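Local structure of rutinosidase (Aspergillus niger, 6I1A) at residues A[175-180]-A[185-190]. The protein hydrolyses glycosidic bonds as a rutinosidase of glycosyl hydrolase family 5 and is probably also an exo-1,3-beta-glucanase acting on beta-glucan. Residues are numbered along the deposited sequence; the frame is centred on the assembly and turned at random.
Sequences INFIQT and QSYTLE
An alpha-to-beta loop of the TIM barrel, the fold of glycosyl hydrolase family 5, brings the last turn of helix 161-179 against the strand that follows it, 187-190, through Ile175, Phe177 and Ile178 on one side and Tyr187 and Leu189 on the other. The short axes run antiparallel, at 178° and 9.7 Å apart, as expected where an outer barrel helix leads back into the next parallel strand. Alternation along the strand decides which residues meet the helix: Tyr187 and Leu189 direct their CB atoms toward it, whereas Thr188 faces away and bonds through OG1 to His131 and Trp17.

Ile178 lies alongside Tyr187, the two side chains running past each other in opposite senses. Its CG1, beside the backbone N at chi1 -67° and therefore anti to the carbonyl carbon, comes 3.7 Å from Tyr187 CB, and its CG2 stands 3.9 Å from the same Tyr187 CB, so both branches of the isoleucine lie against the root of the tyrosine. The end of that ring meets Phe177 nearly at right angles: Tyr187 CE2 sits near the plane of the phenylalanine ring, at its edge, 4.1 Å from Phe177 CE1. Trp100 makes an edge-to-face pair with Phe177, and helix 113-128 packs on both aromatic residues.

At the helix end, Asn176 O accepts from Thr180 N and, from the opposite face of its carbonyl plane, from Thr180 OG1 at 2.7 Å. One helical turn from Ile178, Ile175 also rests on helix 213-233, while its CG1 touches Leu189 CD1 at 3.7 Å.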
# COMPACT_ATOMS: atom_id res chain seq x y z
N ILE A 175 13.58 -31.77 -8.22
CA ILE A 175 13.98 -32.64 -7.08
C ILE A 175 15.04 -33.62 -7.55
O ILE A 175 16.07 -33.78 -6.83
CB ILE A 175 12.77 -33.40 -6.50
CG1 ILE A 175 11.76 -32.45 -5.84
CG2 ILE A 175 13.24 -34.47 -5.52
CD1 ILE A 175 10.40 -33.05 -5.58
N ASN A 176 14.83 -34.23 -8.69
CA ASN A 176 15.83 -35.21 -9.22
C ASN A 176 17.17 -34.51 -9.49
O ASN A 176 18.23 -35.06 -9.18
CB ASN A 176 15.34 -35.89 -10.50
CG ASN A 176 16.31 -36.91 -11.04
OD1 ASN A 176 16.50 -37.95 -10.37
ND2 ASN A 176 16.92 -36.63 -12.18
N PHE A 177 17.14 -33.29 -10.04
CA PHE A 177 18.40 -32.53 -10.27
C PHE A 177 19.13 -32.36 -8.93
O PHE A 177 20.36 -32.54 -8.87
CB PHE A 177 18.01 -31.19 -10.89
CG PHE A 177 19.19 -30.29 -11.19
CD1 PHE A 177 19.77 -29.53 -10.18
CD2 PHE A 177 19.67 -30.18 -12.47
CE1 PHE A 177 20.86 -28.70 -10.46
CE2 PHE A 177 20.77 -29.36 -12.76
CZ PHE A 177 21.35 -28.63 -11.77
N ILE A 178 18.42 -31.95 -7.89
CA ILE A 178 19.02 -31.67 -6.57
C ILE A 178 19.62 -32.98 -5.99
O ILE A 178 20.76 -33.02 -5.52
CB ILE A 178 18.03 -31.01 -5.62
CG1 ILE A 178 17.67 -29.59 -6.10
CG2 ILE A 178 18.61 -31.00 -4.23
CD1 ILE A 178 16.56 -28.96 -5.35
N GLN A 179 18.82 -34.05 -6.07
CA GLN A 179 19.25 -35.34 -5.45
C GLN A 179 20.43 -35.95 -6.19
O GLN A 179 21.23 -36.67 -5.54
CB GLN A 179 18.09 -36.33 -5.56
CG GLN A 179 16.97 -36.05 -4.59
CD GLN A 179 17.42 -36.21 -3.15
OE1 GLN A 179 17.87 -35.28 -2.52
NE2 GLN A 179 17.26 -37.41 -2.59
N THR A 180 20.59 -35.72 -7.47
CA THR A 180 21.70 -36.28 -8.29
C THR A 180 22.83 -35.26 -8.49
O THR A 180 23.76 -35.50 -9.29
CB THR A 180 21.19 -36.78 -9.62
OG1 THR A 180 20.57 -35.75 -10.40
CG2 THR A 180 20.18 -37.91 -9.45
N GLN A 185 22.60 -30.77 -0.28
CA GLN A 185 22.60 -29.82 0.82
C GLN A 185 22.80 -28.36 0.34
O GLN A 185 22.60 -27.48 1.15
CB GLN A 185 23.67 -30.18 1.89
CG GLN A 185 25.11 -30.19 1.44
CD GLN A 185 25.65 -31.47 0.86
OE1 GLN A 185 24.94 -32.27 0.24
NE2 GLN A 185 26.97 -31.64 1.02
N SER A 186 23.17 -28.19 -0.90
CA SER A 186 23.50 -26.83 -1.42
C SER A 186 22.26 -26.15 -2.03
O SER A 186 22.42 -25.02 -2.53
CB SER A 186 24.55 -26.90 -2.45
OG SER A 186 25.78 -27.43 -1.87
N TYR A 187 21.08 -26.74 -2.04
CA TYR A 187 19.94 -26.25 -2.86
C TYR A 187 18.69 -26.02 -2.04
O TYR A 187 18.32 -26.83 -1.12
CB TYR A 187 19.61 -27.22 -3.98
CG TYR A 187 20.74 -27.39 -4.96
CD1 TYR A 187 21.72 -28.37 -4.74
CD2 TYR A 187 20.87 -26.64 -6.11
CE1 TYR A 187 22.77 -28.56 -5.63
CE2 TYR A 187 21.90 -26.83 -7.01
CZ TYR A 187 22.87 -27.80 -6.78
OH TYR A 187 23.86 -27.94 -7.69
N THR A 188 17.98 -24.96 -2.39
CA THR A 188 16.62 -24.65 -1.96
C THR A 188 15.73 -24.66 -3.20
O THR A 188 16.10 -24.12 -4.23
CB THR A 188 16.54 -23.33 -1.18
OG1 THR A 188 17.20 -23.52 0.07
CG2 THR A 188 15.16 -22.80 -0.99
N LEU A 189 14.54 -25.27 -3.10
CA LEU A 189 13.61 -25.38 -4.23
C LEU A 189 12.50 -24.34 -4.10
O LEU A 189 11.77 -24.32 -3.08
CB LEU A 189 13.01 -26.80 -4.20
CG LEU A 189 12.26 -27.25 -5.43
CD1 LEU A 189 12.17 -28.81 -5.49
CD2 LEU A 189 10.89 -26.72 -5.43
N GLU A 190 12.36 -23.49 -5.11
CA GLU A 190 11.32 -22.45 -5.15
C GLU A 190 10.36 -22.73 -6.30
O GLU A 190 10.70 -22.53 -7.48
CB GLU A 190 11.94 -21.06 -5.36
CG GLU A 190 10.91 -19.96 -5.25
CD GLU A 190 11.48 -18.58 -5.12
OE1 GLU A 190 12.59 -18.31 -5.64
OE2 GLU A 190 10.84 -17.76 -4.40